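Local structure of uncharacterized protein (Bacteroides ovatus, 4FS7) at residues I6-Y11 with G24-L29; V44-V49 with T74-P79; Y57-I62 with S80-I85; G109-S114 with G132-K137; T151-E156 with N178-G183. The protein is of unknown function but, as an extracellular leucine-rich repeat protein of the BspA type, probably binds other proteins. All blocks are in the same frame, centred on the assembly; numbering follows the deposited sequence. Where two conformers were deposited one is given.

Contact 1: residues I6-Y11 with G24-L29; sequences IDEITY and GLREFL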
# COMPACT_ATOMS: atom_id res chain seq x y z
N ILE A 6 -17.02 40.53 -5.08
CA ILE A 6 -16.09 41.66 -4.95
C ILE A 6 -14.87 41.34 -5.80
O ILE A 6 -14.27 40.28 -5.60
CB ILE A 6 -15.66 41.94 -3.50
CG1 ILE A 6 -16.88 42.21 -2.62
CG2 ILE A 6 -14.62 43.06 -3.42
CD1 ILE A 6 -17.63 43.49 -2.91
N ASP A 7 -14.52 42.22 -6.74
CA ASP A 7 -13.45 41.97 -7.69
C ASP A 7 -13.68 40.59 -8.34
O ASP A 7 -14.77 40.34 -8.91
CB ASP A 7 -12.07 42.15 -7.02
CG ASP A 7 -11.87 43.57 -6.48
OD1 ASP A 7 -12.23 44.52 -7.20
OD2 ASP A 7 -11.40 43.76 -5.33
N GLU A 8 -12.70 39.69 -8.26
CA GLU A 8 -12.80 38.41 -8.96
C GLU A 8 -13.43 37.29 -8.13
O GLU A 8 -13.55 36.17 -8.61
CB GLU A 8 -11.41 37.96 -9.45
CG GLU A 8 -10.73 38.93 -10.42
CD GLU A 8 -11.48 39.10 -11.74
OE1 GLU A 8 -12.12 38.12 -12.22
OE2 GLU A 8 -11.43 40.21 -12.31
N ILE A 9 -13.90 37.58 -6.92
CA ILE A 9 -14.23 36.53 -5.94
C ILE A 9 -15.69 36.61 -5.51
O ILE A 9 -16.23 37.73 -5.33
CB ILE A 9 -13.32 36.63 -4.71
CG1 ILE A 9 -11.86 36.53 -5.17
CG2 ILE A 9 -13.65 35.51 -3.67
CD1 ILE A 9 -10.85 36.86 -4.10
N THR A 10 -16.33 35.46 -5.37
CA THR A 10 -17.70 35.39 -4.89
C THR A 10 -17.76 34.93 -3.43
O THR A 10 -16.89 34.17 -2.98
CB THR A 10 -18.63 34.52 -5.78
OG1 THR A 10 -18.34 33.11 -5.58
CG2 THR A 10 -18.47 34.89 -7.23
N TYR A 11 -18.79 35.39 -2.72
CA TYR A 11 -18.94 35.23 -1.29
C TYR A 11 -20.33 34.79 -0.96
O TYR A 11 -21.32 35.21 -1.61
CB TYR A 11 -18.62 36.54 -0.54
CG TYR A 11 -17.21 37.03 -0.76
CD1 TYR A 11 -16.19 36.57 0.08
CD2 TYR A 11 -16.86 37.86 -1.82
CE1 TYR A 11 -14.89 36.96 -0.11
CE2 TYR A 11 -15.56 38.29 -1.98
CZ TYR A 11 -14.55 37.78 -1.15
OH TYR A 11 -13.25 38.19 -1.38
N GLY A 24 -16.29 30.98 -4.41
CA GLY A 24 -15.85 30.72 -5.77
C GLY A 24 -15.21 31.93 -6.41
O GLY A 24 -14.93 32.94 -5.75
N LEU A 25 -15.02 31.83 -7.72
CA LEU A 25 -14.54 32.90 -8.56
C LEU A 25 -15.64 33.35 -9.50
O LEU A 25 -16.51 32.59 -9.87
CB LEU A 25 -13.37 32.45 -9.43
CG LEU A 25 -12.06 32.21 -8.71
CD1 LEU A 25 -11.03 31.64 -9.66
CD2 LEU A 25 -11.57 33.51 -8.08
N ARG A 26 -15.55 34.63 -9.87
CA ARG A 26 -16.31 35.18 -10.97
C ARG A 26 -16.10 34.30 -12.22
O ARG A 26 -14.97 33.95 -12.57
CB ARG A 26 -15.84 36.61 -11.20
CG ARG A 26 -16.62 37.40 -12.18
CD ARG A 26 -16.27 38.86 -12.06
NE ARG A 26 -15.00 39.18 -12.73
CZ ARG A 26 -14.86 40.05 -13.73
NH1 ARG A 26 -15.89 40.74 -14.21
NH2 ARG A 26 -13.65 40.25 -14.26
N GLU A 27 -17.21 33.97 -12.87
CA GLU A 27 -17.19 33.11 -14.04
C GLU A 27 -17.84 33.81 -15.23
O GLU A 27 -18.90 34.43 -15.09
CB GLU A 27 -17.94 31.82 -13.75
CG GLU A 27 -17.26 30.96 -12.68
CD GLU A 27 -18.01 29.68 -12.40
OE1 GLU A 27 -19.08 29.73 -11.76
OE2 GLU A 27 -17.52 28.62 -12.85
N PHE A 28 -17.17 33.75 -16.37
CA PHE A 28 -17.81 34.20 -17.63
C PHE A 28 -18.55 33.02 -18.28
O PHE A 28 -18.01 31.90 -18.40
CB PHE A 28 -16.78 34.84 -18.55
CG PHE A 28 -16.12 36.05 -17.95
CD1 PHE A 28 -14.99 35.92 -17.15
CD2 PHE A 28 -16.67 37.31 -18.13
CE1 PHE A 28 -14.41 37.03 -16.57
CE2 PHE A 28 -16.08 38.43 -17.55
CZ PHE A 28 -14.95 38.29 -16.77
N LEU A 29 -19.81 33.27 -18.67
CA LEU A 29 -20.65 32.23 -19.30
C LEU A 29 -20.19 31.91 -20.71
O LEU A 29 -20.41 30.80 -21.21
CB LEU A 29 -22.12 32.64 -19.31
CG LEU A 29 -22.76 32.47 -17.94
CD1 LEU A 29 -24.13 33.11 -17.88
CD2 LEU A 29 -22.84 30.99 -17.55
O HOH W 1 -18.81 31.40 -7.80
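Where the antiparallel beta hairpin of strands 9-13 and 19-25 opens, Ile-9 faces Leu-25 as a non-hydrogen-bonded pair and Thr-10 faces Gly-24 as a hydrogen-bonded pair. Thr-10 N donates to Gly-24 O at 2.9 Å, with 171° at the hydrogen. One more backbone bond follows past the assigned strand ends: Arg-26 N donates to Glu-8 O at 2.8 Å.

The same two residues also meet through their side chains. Arg-26 NE reaches Glu-8 OE1 at 3.1 Å, with the oxygen in the guanidinium plane but met from above the plane of its own carboxylate. NH2 of Arg-26 holds Glu-8 OE2 at 3.0 Å on the syn side of the carboxylate, this time tilted from the guanidinium plane. The grip is therefore side-on and twisted, the two flat groups standing 66° apart. A bend at chi3 of Arg-26 (79°) turns NE and NH2 to the acid.

A type II' turn from Ile-6 to Ile-9 presents Glu-8, and both Ile-6 N to Ile-9 O and Ile-9 N to Ile-6 O are bonded. Strand 9-13 is the middle of a three-strand antiparallel meander, 4-6, 9-13 and 19-25, at the N-terminal end of the repeat solenoid.

On one face of this sheet Ile-9 CG1 approaches Leu-25 CD2 at 4.2 Å, and both side chains rest on Val-44. On the other face Thr-10 OG1 is hydrogen-bonded to Ser-23 OG and to a water at 2.8 Å, a water that also donates weakly to Leu-25 O.

Contact 2: residues V44-V49 with T74-P79; sequences VNIPPV and TEIKIP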
# COMPACT_ATOMS: atom_id res chain seq x y z
N VAL A 44 -5.38 34.42 -7.51
CA VAL A 44 -6.58 34.73 -6.74
C VAL A 44 -6.13 35.27 -5.40
O VAL A 44 -5.52 34.57 -4.60
CB VAL A 44 -7.46 33.51 -6.54
CG1 VAL A 44 -8.69 33.80 -5.66
CG2 VAL A 44 -7.92 32.97 -7.88
N ASN A 45 -6.42 36.55 -5.17
CA ASN A 45 -5.96 37.23 -4.00
C ASN A 45 -7.12 37.46 -3.03
O ASN A 45 -7.91 38.40 -3.22
CB ASN A 45 -5.32 38.54 -4.43
CG ASN A 45 -4.29 38.99 -3.49
OD1 ASN A 45 -4.44 38.83 -2.26
ND2 ASN A 45 -3.18 39.53 -4.03
N ILE A 46 -7.29 36.59 -2.02
CA ILE A 46 -8.46 36.66 -1.18
C ILE A 46 -8.22 37.70 -0.07
O ILE A 46 -7.28 37.57 0.71
CB ILE A 46 -8.79 35.29 -0.53
CG1 ILE A 46 -9.06 34.22 -1.61
CG2 ILE A 46 -9.93 35.42 0.46
CD1 ILE A 46 -9.12 32.79 -1.07
N PRO A 47 -9.09 38.72 0.03
CA PRO A 47 -8.90 39.73 1.08
C PRO A 47 -9.41 39.23 2.43
O PRO A 47 -10.28 38.32 2.50
CB PRO A 47 -9.73 40.89 0.55
CG PRO A 47 -10.89 40.22 -0.16
CD PRO A 47 -10.25 39.03 -0.83
N PRO A 48 -8.97 39.86 3.53
CA PRO A 48 -9.44 39.47 4.87
C PRO A 48 -10.79 40.07 5.25
O PRO A 48 -11.46 39.57 6.17
CB PRO A 48 -8.36 40.03 5.78
CG PRO A 48 -7.76 41.17 5.02
CD PRO A 48 -7.80 40.76 3.60
N VAL A 49 -11.16 41.14 4.54
CA VAL A 49 -12.39 41.92 4.80
C VAL A 49 -12.94 42.38 3.47
O VAL A 49 -12.17 42.77 2.58
CB VAL A 49 -12.12 43.16 5.73
CG1 VAL A 49 -13.42 43.94 5.94
CG2 VAL A 49 -11.55 42.77 7.03
N THR A 74 -3.42 29.63 -10.95
CA THR A 74 -2.06 29.23 -10.69
C THR A 74 -1.58 29.52 -9.27
O THR A 74 -0.65 28.88 -8.80
CB THR A 74 -1.08 29.82 -11.70
OG1 THR A 74 -1.02 31.24 -11.56
CG2 THR A 74 -1.51 29.41 -13.16
N GLU A 75 -2.20 30.49 -8.61
CA GLU A 75 -1.82 30.88 -7.25
C GLU A 75 -3.07 31.34 -6.50
O GLU A 75 -3.87 32.10 -7.07
CB GLU A 75 -0.81 32.02 -7.27
CG GLU A 75 -0.52 32.58 -5.89
CD GLU A 75 0.65 33.57 -5.82
OE1 GLU A 75 1.15 34.00 -6.88
OE2 GLU A 75 1.03 33.92 -4.68
N ILE A 76 -3.22 30.90 -5.24
CA ILE A 76 -4.24 31.44 -4.35
C ILE A 76 -3.54 31.93 -3.10
O ILE A 76 -2.71 31.24 -2.51
CB ILE A 76 -5.29 30.35 -3.99
CG1 ILE A 76 -5.98 29.81 -5.26
CG2 ILE A 76 -6.29 30.87 -2.95
CD1 ILE A 76 -6.89 28.63 -5.08
N LYS A 77 -3.85 33.18 -2.74
CA LYS A 77 -3.35 33.83 -1.55
C LYS A 77 -4.48 33.87 -0.53
O LYS A 77 -5.53 34.49 -0.77
CB LYS A 77 -2.87 35.24 -1.89
CG LYS A 77 -1.78 35.30 -2.99
CD LYS A 77 -1.33 36.72 -3.24
CE LYS A 77 0.10 36.79 -3.69
NZ LYS A 77 0.69 38.14 -3.39
N ILE A 78 -4.28 33.22 0.61
CA ILE A 78 -5.29 33.10 1.62
C ILE A 78 -4.92 33.95 2.84
O ILE A 78 -3.84 33.78 3.38
CB ILE A 78 -5.49 31.62 2.05
CG1 ILE A 78 -5.78 30.71 0.86
CG2 ILE A 78 -6.60 31.51 3.08
CD1 ILE A 78 -6.10 29.22 1.18
N PRO A 79 -5.79 34.86 3.28
CA PRO A 79 -5.45 35.73 4.39
C PRO A 79 -5.51 34.99 5.73
O PRO A 79 -6.15 33.95 5.85
CB PRO A 79 -6.52 36.82 4.32
CG PRO A 79 -7.72 36.09 3.79
CD PRO A 79 -7.15 35.13 2.78
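Val-44 and Ile-76 form a parallel bridge, with three backbone hydrogen bonds alternating across the segments. Val-44 N donates to Glu-75 O at 2.8 Å; Lys-77 N donates back to Val-44 O at 2.9 Å; Ile-46 N then reaches Lys-77 O at 3.0 Å. The touching parts run only 3° from parallel.

Ile-46 carries the apolar side of the contact. With CG1 anti to the carbonyl carbon (chi1 -60°), Ile-46 CD1 is carried to Ile-76 CG2 at 3.9 Å, while the Ile-46 CG2 branch faces Pro-79 CD at 3.6 Å, the isoleucine and the proline ring crossing at about a right angle. Farther along, Pro-48 CB and Pro-79 CB touch at 4.0 Å. On the opposite sheet face, Asn-45 crosses the modelled Lys-77 chain at a slant, Asn-45 ND2 lying 3.5 Å from Lys-77 CD.

The second shell fixes these groups. Ile-9, Val-59 and Ile-62 pack on Ile-46, Ile-76 and Ile-78 lean on Ile-99 of strand 98-99, and Asn-100 ND2 binds Ile-78 O. Backbone bonds of Thr-74 and Ile-76 to Ile-98 make 73-77 the middle strand of the parallel sheet 42-45, 73-77, 98-99, and the Ile-Pro just after it matches the Ile-Pro step recurring in BspA-type repeats.

The alternating pattern would call next for a donor to Ile-46 O from residue 79, but a proline has no N-H to give; instead Pro-79 CD lies 3.2 Å from Ile-46 O. The ladder of backbone bonds between the two segments therefore ends here, and the pairing continues as carbon packing between prolines.

Contact 3: residues Y57-I62 with S80-I85; sequences YDVVSI and STVREI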
# COMPACT_ATOMS: atom_id res chain seq x y z
N TYR A 57 -17.56 42.70 6.36
CA TYR A 57 -17.64 41.29 6.61
C TYR A 57 -16.23 40.73 6.64
O TYR A 57 -15.44 40.96 5.76
CB TYR A 57 -18.48 40.61 5.52
CG TYR A 57 -19.89 41.12 5.47
CD1 TYR A 57 -20.86 40.55 6.27
CD2 TYR A 57 -20.24 42.15 4.66
CE1 TYR A 57 -22.17 41.01 6.27
CE2 TYR A 57 -21.59 42.65 4.65
CZ TYR A 57 -22.52 42.06 5.48
OH TYR A 57 -23.83 42.55 5.49
N ASP A 58 -15.96 39.96 7.67
CA ASP A 58 -14.69 39.25 7.81
C ASP A 58 -14.74 37.97 7.00
O ASP A 58 -15.71 37.23 7.09
CB ASP A 58 -14.49 38.94 9.28
CG ASP A 58 -14.31 40.22 10.12
OD1 ASP A 58 -13.45 41.07 9.77
OD2 ASP A 58 -15.09 40.41 11.08
N VAL A 59 -13.68 37.73 6.23
CA VAL A 59 -13.56 36.55 5.39
C VAL A 59 -12.88 35.45 6.24
O VAL A 59 -11.67 35.48 6.41
CB VAL A 59 -12.78 36.89 4.12
CG1 VAL A 59 -12.69 35.66 3.19
CG2 VAL A 59 -13.40 38.10 3.35
N VAL A 60 -13.69 34.52 6.75
CA VAL A 60 -13.23 33.59 7.76
C VAL A 60 -13.16 32.13 7.33
O VAL A 60 -12.68 31.30 8.07
CB VAL A 60 -14.04 33.71 9.06
CG1 VAL A 60 -13.96 35.15 9.57
CG2 VAL A 60 -15.49 33.27 8.88
N SER A 61 -13.60 31.84 6.11
CA SER A 61 -13.59 30.46 5.64
C SER A 61 -13.58 30.45 4.12
O SER A 61 -13.96 31.42 3.45
CB SER A 61 -14.74 29.64 6.20
OG SER A 61 -15.97 30.16 5.80
N ILE A 62 -13.19 29.28 3.59
CA ILE A 62 -13.35 28.95 2.18
C ILE A 62 -14.38 27.83 2.13
O ILE A 62 -14.26 26.83 2.85
CB ILE A 62 -12.02 28.57 1.50
CG1 ILE A 62 -11.08 29.79 1.51
CG2 ILE A 62 -12.25 28.06 0.06
CD1 ILE A 62 -9.72 29.49 1.09
N SER A 80 -4.89 35.56 6.76
CA SER A 80 -4.78 34.91 8.06
C SER A 80 -6.09 34.72 8.77
O SER A 80 -6.19 33.96 9.74
CB SER A 80 -3.84 35.69 8.96
OG SER A 80 -4.41 36.93 9.33
N THR A 81 -7.10 35.44 8.29
CA THR A 81 -8.42 35.39 8.87
C THR A 81 -9.21 34.13 8.53
O THR A 81 -10.19 33.81 9.21
CB THR A 81 -9.24 36.63 8.45
OG1 THR A 81 -9.24 36.74 7.02
CG2 THR A 81 -8.56 37.90 9.04
N VAL A 82 -8.77 33.41 7.50
CA VAL A 82 -9.41 32.17 7.12
C VAL A 82 -8.99 31.08 8.09
O VAL A 82 -7.82 30.74 8.18
CB VAL A 82 -9.11 31.81 5.66
CG1 VAL A 82 -9.45 30.34 5.34
CG2 VAL A 82 -9.85 32.73 4.70
N ARG A 83 -9.97 30.53 8.79
CA ARG A 83 -9.74 29.52 9.82
C ARG A 83 -10.30 28.15 9.50
O ARG A 83 -10.03 27.19 10.24
CB ARG A 83 -10.24 29.96 11.18
CG ARG A 83 -11.66 30.20 11.28
CD ARG A 83 -11.96 30.81 12.66
NE ARG A 83 -13.40 30.81 12.87
CZ ARG A 83 -14.19 31.88 12.89
NH1 ARG A 83 -13.71 33.12 12.77
NH2 ARG A 83 -15.50 31.71 13.05
N GLU A 84 -10.99 28.04 8.37
CA GLU A 84 -11.62 26.79 7.96
C GLU A 84 -11.63 26.74 6.44
O GLU A 84 -11.90 27.74 5.80
CB GLU A 84 -13.04 26.74 8.48
CG GLU A 84 -13.82 25.49 8.18
CD GLU A 84 -15.24 25.56 8.75
OE1 GLU A 84 -15.39 26.12 9.86
OE2 GLU A 84 -16.17 25.06 8.09
N ILE A 85 -11.32 25.58 5.88
CA ILE A 85 -11.30 25.36 4.43
C ILE A 85 -12.19 24.13 4.19
O ILE A 85 -11.97 23.07 4.79
CB ILE A 85 -9.89 25.14 3.89
CG1 ILE A 85 -9.01 26.38 4.16
CG2 ILE A 85 -9.97 24.79 2.40
CD1 ILE A 85 -7.53 26.19 3.74
O HOH W 2 -15.86 25.79 5.01
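With chi1 of Thr-81 at 55°, OG1 sits between its own backbone N and carbonyl carbon, from where it donates to Val-59 O at 2.8 Å. Arg-83 takes the same kind of first torsion (63°), and its chain then runs extended to NE, laying it alongside Val-60 with both pointing the same way. The guanidinium turns a face to that valine, NH1 standing 3.8 Å from Val-60 CB, while NH2 forms a salt bridge with Glu-16. In Val-82 the two methyl groups divide the work: CG1 meets Ile-62 CG1 at 4.2 Å, and CG2 turns to Val-59 O at 3.7 Å.

The backbones pair irregularly. Arg-83 N donates to Val-60 O at 2.9 Å, and Ile-62 N donates to Glu-84 O at 3.0 Å. Between these two bonds Ser-61 N is buried without a polar partner. The Ser-61 CA lies 3.2 Å from Glu-84 O in a CA-H...O contact, so this oxygen serves two neighbouring donors of one strand. Beyond, Ile-62 and Ile-85 pair as a parallel bridge.

This is the Val-x-x-Ile part of a BspA-type repeat laid against the strand of the coil before. Strand 55-62 lies parallel to both 19-25 and 84-85, with 49-52 antiparallel to it, in a mixed sheet. On the buried side Val-59 touches Val-22 and Ile-46, Ile-62 touches Ile-78, and Ile-85 packs on Phe-90 of the following loop.

Contact 4: residues G109-S114 with G132-K137; sequences GRCTFS and GVEAFK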
# COMPACT_ATOMS: atom_id res chain seq x y z
N GLY A 109 -9.76 18.90 4.88
CA GLY A 109 -10.81 17.95 4.62
C GLY A 109 -10.61 17.05 3.41
O GLY A 109 -9.71 17.23 2.58
N ARG A 110 -11.56 16.14 3.28
CA ARG A 110 -11.70 15.24 2.13
C ARG A 110 -11.42 15.94 0.80
O ARG A 110 -12.08 16.94 0.50
CB ARG A 110 -13.14 14.71 2.15
CG ARG A 110 -13.56 13.81 0.99
CD ARG A 110 -14.94 13.19 1.24
NE ARG A 110 -14.88 12.09 2.20
CZ ARG A 110 -14.61 10.82 1.87
NH1 ARG A 110 -14.38 10.50 0.60
NH2 ARG A 110 -14.55 9.88 2.80
N CYS A 111 -10.51 15.40 -0.00
CA CYS A 111 -10.29 15.79 -1.39
C CYS A 111 -9.96 17.28 -1.57
O CYS A 111 -10.07 17.78 -2.70
CB CYS A 111 -11.49 15.42 -2.27
SG CYS A 111 -11.72 13.63 -2.42
N THR A 112 -9.45 17.97 -0.54
CA THR A 112 -9.27 19.41 -0.67
C THR A 112 -8.30 19.79 -1.79
O THR A 112 -8.53 20.78 -2.49
CB THR A 112 -8.82 19.99 0.67
OG1 THR A 112 -9.84 19.77 1.61
CG2 THR A 112 -8.54 21.50 0.58
N PHE A 113 -7.22 19.01 -1.96
CA PHE A 113 -6.24 19.23 -2.98
C PHE A 113 -6.13 18.06 -3.94
O PHE A 113 -5.14 17.93 -4.65
CB PHE A 113 -4.86 19.54 -2.39
CG PHE A 113 -4.81 20.76 -1.54
CD1 PHE A 113 -4.54 22.00 -2.12
CD2 PHE A 113 -4.97 20.70 -0.16
CE1 PHE A 113 -4.48 23.12 -1.33
CE2 PHE A 113 -4.89 21.87 0.63
CZ PHE A 113 -4.63 23.05 0.02
N SER A 114 -7.14 17.19 -3.94
CA SER A 114 -7.12 16.06 -4.85
C SER A 114 -7.07 16.58 -6.30
O SER A 114 -7.84 17.47 -6.69
CB SER A 114 -8.35 15.22 -4.64
OG SER A 114 -8.31 14.10 -5.55
N GLY A 132 -7.78 14.72 5.74
CA GLY A 132 -8.88 13.87 5.34
C GLY A 132 -8.55 12.88 4.24
O GLY A 132 -7.46 12.87 3.69
N VAL A 133 -9.56 12.09 3.91
CA VAL A 133 -9.49 11.10 2.83
C VAL A 133 -9.10 11.79 1.52
O VAL A 133 -9.69 12.81 1.13
CB VAL A 133 -10.81 10.35 2.73
CG1 VAL A 133 -10.87 9.49 1.46
CG2 VAL A 133 -11.01 9.50 3.95
N GLU A 134 -8.08 11.27 0.85
CA GLU A 134 -7.70 11.74 -0.46
C GLU A 134 -7.33 13.23 -0.46
O GLU A 134 -7.39 13.89 -1.48
CB GLU A 134 -8.75 11.43 -1.50
CG GLU A 134 -8.91 9.92 -1.69
CD GLU A 134 -10.07 9.51 -2.56
OE1 GLU A 134 -10.60 10.30 -3.32
OE2 GLU A 134 -10.44 8.31 -2.49
N ALA A 135 -6.91 13.77 0.68
CA ALA A 135 -6.73 15.22 0.79
C ALA A 135 -5.73 15.79 -0.20
O ALA A 135 -5.89 16.92 -0.67
CB ALA A 135 -6.33 15.58 2.24
N PHE A 136 -4.64 15.05 -0.44
CA PHE A 136 -3.56 15.50 -1.31
C PHE A 136 -3.33 14.54 -2.49
O PHE A 136 -2.26 14.53 -3.08
CB PHE A 136 -2.26 15.69 -0.53
CG PHE A 136 -2.34 16.76 0.52
CD1 PHE A 136 -2.30 18.11 0.16
CD2 PHE A 136 -2.55 16.46 1.87
CE1 PHE A 136 -2.37 19.09 1.11
CE2 PHE A 136 -2.64 17.48 2.81
CZ PHE A 136 -2.56 18.78 2.40
N LYS A 137 -4.37 13.79 -2.86
CA LYS A 137 -4.21 12.76 -3.89
C LYS A 137 -3.79 13.39 -5.21
O LYS A 137 -4.47 14.28 -5.77
CB LYS A 137 -5.50 11.96 -4.02
CG LYS A 137 -5.44 10.88 -5.08
CD LYS A 137 -6.67 9.98 -5.04
CE LYS A 137 -6.50 8.77 -5.95
NZ LYS A 137 -7.61 7.78 -5.76
O HOH W 3 -9.95 12.00 -5.19
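The rings of Phe-113 and Phe-136 lie side by side, pointing the same way, with planes 7° apart and centroids separated by 5.2 Å. They are slid so far that they barely overlap, and the near approach is made by Phe-113 CD2 and Phe-136 CE1 at 3.3 Å. Ala-135 O lies in plane at the edge of the Phe-113 ring. The row extends through Phe-90 beside Phe-113 and Phe-158 beside Phe-136. The guanidinium of Arg-110, in the conformer modelled, lays a face over Val-133, whose CB lies toward its rim.

Both segments have the same build: a type II turn from the glycine, running into a type I turn that ends one residue after the phenylalanine. This is the Gly-x-x-x-Phe bend of BspA-type repeats, and successive copies stack with their carbonyls aimed at the N-H groups of the coil before. Cys-111 N donates to Val-133 O at 2.9 Å, and Phe-113 N to Ala-135 O at 2.8 Å.

Within the first bend, Thr-112 OG1 (2.7 Å) and the Thr-112 N reach Gly-109 O from the same face of its plane. The SG of Cys-111 lies 3.6 Å from Glu-134 OE1. That carboxylate oxygen accepts from a water at 2.6 Å, which is also bonded to Ser-114 OG, while Lys-137 NZ is salt-bridged onward to Glu-156.

Contact 5: residues T151-E156 with N178-G183; sequences TVIGDE and NGLFSG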
# COMPACT_ATOMS: atom_id res chain seq x y z
N THR A 151 -3.43 13.79 14.31
CA THR A 151 -3.83 12.52 14.90
C THR A 151 -4.50 11.56 13.93
O THR A 151 -4.64 10.38 14.24
CB THR A 151 -4.75 12.74 16.10
OG1 THR A 151 -5.93 13.41 15.68
CG2 THR A 151 -4.05 13.54 17.22
N VAL A 152 -4.93 12.06 12.78
CA VAL A 152 -5.58 11.26 11.74
C VAL A 152 -5.12 11.69 10.37
O VAL A 152 -5.13 12.90 10.09
CB VAL A 152 -7.10 11.41 11.67
CG1 VAL A 152 -7.63 10.25 10.83
CG2 VAL A 152 -7.75 11.46 13.02
N ILE A 153 -4.77 10.72 9.52
CA ILE A 153 -4.53 10.95 8.13
C ILE A 153 -5.37 9.95 7.38
O ILE A 153 -5.19 8.73 7.55
CB ILE A 153 -3.04 10.86 7.72
CG1 ILE A 153 -2.17 11.81 8.54
CG2 ILE A 153 -2.89 11.14 6.23
CD1 ILE A 153 -0.67 11.59 8.31
N GLY A 154 -6.32 10.42 6.58
CA GLY A 154 -7.28 9.53 5.96
C GLY A 154 -6.75 8.69 4.81
O GLY A 154 -5.69 8.92 4.25
N ASP A 155 -7.58 7.71 4.43
CA ASP A 155 -7.29 6.81 3.34
C ASP A 155 -6.81 7.58 2.12
O ASP A 155 -7.41 8.60 1.73
CB ASP A 155 -8.56 6.03 2.91
CG ASP A 155 -9.10 5.09 3.94
OD1 ASP A 155 -8.50 4.92 4.99
OD2 ASP A 155 -10.16 4.47 3.62
N GLU A 156 -5.76 7.07 1.48
CA GLU A 156 -5.31 7.58 0.19
C GLU A 156 -4.98 9.08 0.22
O GLU A 156 -4.95 9.73 -0.84
CB GLU A 156 -6.31 7.26 -0.93
CG GLU A 156 -6.36 5.76 -1.27
CD GLU A 156 -7.11 5.43 -2.53
OE1 GLU A 156 -7.38 6.32 -3.37
OE2 GLU A 156 -7.45 4.24 -2.71
N ASN A 178 -5.63 2.89 4.83
CA ASN A 178 -5.64 2.21 3.54
C ASN A 178 -5.13 3.12 2.40
O ASN A 178 -5.55 4.26 2.25
CB ASN A 178 -7.08 1.68 3.33
CG ASN A 178 -7.30 1.03 1.98
OD1 ASN A 178 -6.89 1.53 0.96
ND2 ASN A 178 -7.94 -0.12 2.00
N GLY A 179 -4.19 2.60 1.62
CA GLY A 179 -3.75 3.26 0.41
C GLY A 179 -3.08 4.59 0.62
O GLY A 179 -2.92 5.33 -0.35
N LEU A 180 -2.59 4.87 1.83
CA LEU A 180 -2.06 6.20 2.15
C LEU A 180 -1.05 6.72 1.17
O LEU A 180 -1.10 7.91 0.78
CB LEU A 180 -1.44 6.15 3.52
CG LEU A 180 -0.92 7.45 4.10
CD1 LEU A 180 -1.98 8.52 4.13
CD2 LEU A 180 -0.40 7.19 5.53
N PHE A 181 -0.10 5.87 0.75
CA PHE A 181 0.94 6.24 -0.19
C PHE A 181 0.87 5.42 -1.49
O PHE A 181 1.87 5.25 -2.20
CB PHE A 181 2.34 6.11 0.43
CG PHE A 181 2.54 7.00 1.61
CD1 PHE A 181 2.68 8.35 1.43
CD2 PHE A 181 2.53 6.52 2.91
CE1 PHE A 181 2.85 9.19 2.48
CE2 PHE A 181 2.71 7.36 3.96
CZ PHE A 181 2.86 8.70 3.75
N SER A 182 -0.30 4.89 -1.82
CA SER A 182 -0.46 4.05 -3.00
C SER A 182 -0.02 4.82 -4.24
O SER A 182 -0.48 5.92 -4.45
CB SER A 182 -1.91 3.65 -3.17
OG SER A 182 -2.05 2.77 -4.28
N GLY A 183 0.84 4.26 -5.03
CA GLY A 183 1.25 4.91 -6.24
C GLY A 183 2.30 6.01 -6.16
O GLY A 183 2.52 6.77 -7.12
O HOH W 4 -8.07 2.83 6.52
O HOH W 5 -6.45 1.78 -1.75
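Ile-153 and Leu-180 cross at about a right angle, and their methyl groups CG2 and CD1 meet at 3.5 Å, tighter than usual for two carbons. Leu-180 begins with CG anti to its N, then a turn at chi2 (55°) brings CD1 back across the gap, where it also lies 3.7 Å from Gly-154 O.

Asp-155 and Asn-178 approach on a slant, the carboxylate and the modelled amide 38° apart, with Asp-155 OD1 3.9 Å from Asn-178 CB. Water joins them rather than a direct bond: one molecule donates to Asp-155 OD1 at 2.6 Å and accepts from Asn-178 N at 3.0 Å. Glu-156 stretches away on an extended chain, its CG passing 3.6 Å from Gly-179 O and its OE1 ending in a salt bridge with Lys-137. A second water leads back across the contact, donating to both Glu-156 OE2 and Asn-178 OD1.

In the backbone, Glu-156 N donates to Asn-178 O at 2.9 Å, bent to 137° at the hydrogen. The Glu-156 CA adds a CA-H...O contact to Gly-179 O at 3.3 Å.

Helices are absent here, and the neighbours are strands and bends of successive repeat coils. Strand 152-153 is one edge of the parallel set 107-108, 130-131, 152-153, and the next such set starts with 175-176, so the contact spans the step between two sheets. The stack of bends continues on both sides, Asp-155 bonding through its backbone to Glu-134 and Gly-179 to Asp-201.

From the N terminus, contact 1 closes first, shutting the 9-13/19-25 hairpin before any other contact opens. Contacts 2 and 3 then cross, their segments alternating along the chain: 44-49, 57-62, 74-79, 80-85. Their meeting is direct, with a probable hydrogen bond between Pro-48 O and Val-59 N. Ile-9 packs contact 1 on contact 2, and Tyr-11 packs it on both. Contact 4 follows in series and adjoins contact 3 through Ile-85 and Thr-112. Contact 5 closes last, its centre about 10 Å from that of contact 4, to which the Lys-137/Glu-156 salt bridge ties it. Together they lead from the N-terminal mixed sheet into the regular repeat coils.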